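Local coordinates for possible periplasmic protein (Campylobacter jejuni, PDB 3RGC) that is a SurA-like periplasmic chaperone that may also have peptidyl-prolyl cis-trans isomerase activity, at residues K63-N68 against N73-N78. Sequence-based numbering, arbitrary orientation.
Sequences KMLAQN and NAFKAN
The ring of Phe75 meets Met64 and Leu65, and both come to it at a slant. The thioether of Met64 makes a Met-aromatic contact. Its SD is 5.2 Å from the centroid of the Phe75 ring and 33° off the ring normal, so the sulfur lies obliquely, off the axis through the ring centre. The terminal methyl reaches closer to a ring carbon, with Met64 CE 4.2 Å from Phe75 CD1. Leu65 touches the base of the same side chain through one branch. Its CD2 is 3.7 Å from Phe75 CB and 4.0 Å from Phe75 CG. The side chains of Leu65 and Phe75 cross at about a right angle. Phe75 CG is anti to its backbone N (chi1 176°), and this extends the ring toward Met64 on helix 54-67. Leu65 has CG anti to its carbonyl carbon (chi1 -60°), and CD2 ends nearer the other helix than its CB direction would suggest. The contact is apolar and small, burying 115 Å² over both sides. Three side chains form it; Leu65 is buried, while Met64 and Phe75 are partly exposed. The backbones stay well apart, with Leu65 CA 7.7 Å from Phe75 CA at their nearest. Helix 54-67 ends just beyond, at Asn68. The two helices follow each other in the chain with a short connection between them. These side chains pack the last turn of helix 54-67 against the first half of helix 72-81, within the SurA N-terminal region of this SurA-like chaperone. Phe75 also meets the ring of Phe89, and Lys76 makes a cation-pi contact with Tyr86. Through these two aromatic residues, helix 72-81 is tied to the start of the following helix 86-107.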
# COMPACT_ATOMS: atom_id res chain seq x y z
N LYS B 63 11.57 -12.19 -16.59
CA LYS B 63 11.06 -11.07 -15.83
C LYS B 63 9.56 -11.16 -15.60
O LYS B 63 9.06 -10.75 -14.55
CB LYS B 63 11.37 -9.76 -16.54
CG LYS B 63 12.81 -9.31 -16.48
CD LYS B 63 12.92 -8.01 -17.30
CE LYS B 63 14.31 -7.40 -17.28
NZ LYS B 63 14.30 -6.11 -18.06
N MET B 64 8.83 -11.68 -16.59
CA MET B 64 7.39 -11.91 -16.42
C MET B 64 7.13 -13.03 -15.41
O MET B 64 6.24 -12.91 -14.56
CB MET B 64 6.73 -12.19 -17.78
CG MET B 64 5.23 -12.52 -17.73
SD MET B 64 4.88 -14.19 -18.32
CE MET B 64 4.95 -15.08 -16.78
N LEU B 65 7.91 -14.11 -15.49
CA LEU B 65 7.88 -15.18 -14.48
C LEU B 65 8.05 -14.65 -13.05
O LEU B 65 7.22 -14.92 -12.18
CB LEU B 65 8.94 -16.26 -14.74
CG LEU B 65 8.90 -17.04 -16.08
CD1 LEU B 65 9.95 -18.15 -16.12
CD2 LEU B 65 7.52 -17.60 -16.40
N ALA B 66 9.13 -13.90 -12.80
CA ALA B 66 9.37 -13.36 -11.45
C ALA B 66 8.21 -12.45 -10.98
O ALA B 66 7.73 -12.58 -9.85
CB ALA B 66 10.68 -12.60 -11.40
N GLN B 67 7.78 -11.54 -11.84
CA GLN B 67 6.67 -10.65 -11.52
C GLN B 67 5.41 -11.42 -11.15
O GLN B 67 4.54 -10.90 -10.44
CB GLN B 67 6.40 -9.67 -12.68
CG GLN B 67 7.51 -8.62 -12.87
CD GLN B 67 7.55 -8.02 -14.27
OE1 GLN B 67 6.71 -8.33 -15.12
NE2 GLN B 67 8.52 -7.14 -14.51
N ASN B 68 5.31 -12.66 -11.61
CA ASN B 68 4.12 -13.48 -11.38
C ASN B 68 4.41 -14.59 -10.38
O ASN B 68 3.59 -15.49 -10.19
CB ASN B 68 3.60 -14.10 -12.68
CG ASN B 68 3.26 -13.06 -13.73
OD1 ASN B 68 3.18 -11.87 -13.44
ND2 ASN B 68 3.04 -13.51 -14.96
N ASN B 73 9.35 -23.94 -15.61
CA ASN B 73 8.73 -25.26 -15.58
C ASN B 73 7.26 -25.21 -15.17
O ASN B 73 6.41 -25.86 -15.79
CB ASN B 73 9.51 -26.20 -14.66
CG ASN B 73 10.85 -26.58 -15.22
OD1 ASN B 73 11.29 -26.03 -16.23
ND2 ASN B 73 11.53 -27.52 -14.57
N ALA B 74 6.96 -24.44 -14.13
CA ALA B 74 5.59 -24.29 -13.66
C ALA B 74 4.75 -23.58 -14.72
O ALA B 74 3.62 -23.99 -15.02
CB ALA B 74 5.56 -23.52 -12.34
N PHE B 75 5.30 -22.52 -15.30
CA PHE B 75 4.60 -21.83 -16.37
C PHE B 75 4.35 -22.77 -17.55
O PHE B 75 3.30 -22.69 -18.21
CB PHE B 75 5.35 -20.57 -16.81
CG PHE B 75 4.70 -19.88 -17.98
CD1 PHE B 75 3.66 -18.99 -17.78
CD2 PHE B 75 5.10 -20.16 -19.27
CE1 PHE B 75 3.05 -18.37 -18.85
CE2 PHE B 75 4.49 -19.55 -20.34
CZ PHE B 75 3.46 -18.65 -20.13
N LYS B 76 5.30 -23.66 -17.82
CA LYS B 76 5.18 -24.60 -18.94
C LYS B 76 4.14 -25.68 -18.66
O LYS B 76 3.50 -26.19 -19.58
CB LYS B 76 6.53 -25.24 -19.26
CG LYS B 76 7.37 -24.46 -20.27
CD LYS B 76 8.75 -25.06 -20.36
CE LYS B 76 9.55 -24.47 -21.50
NZ LYS B 76 10.95 -24.98 -21.50
N ALA B 77 3.97 -26.03 -17.39
CA ALA B 77 2.97 -27.04 -17.03
C ALA B 77 1.58 -26.43 -17.15
O ALA B 77 0.69 -27.01 -17.78
CB ALA B 77 3.23 -27.57 -15.62
N ASN B 78 1.40 -25.24 -16.58
CA ASN B 78 0.15 -24.52 -16.73
C ASN B 78 -0.29 -24.42 -18.19
O ASN B 78 -1.46 -24.64 -18.50
CB ASN B 78 0.25 -23.12 -16.12
CG ASN B 78 -0.89 -22.21 -16.54
OD1 ASN B 78 -2.02 -22.36 -16.08
ND2 ASN B 78 -0.60 -21.26 -17.43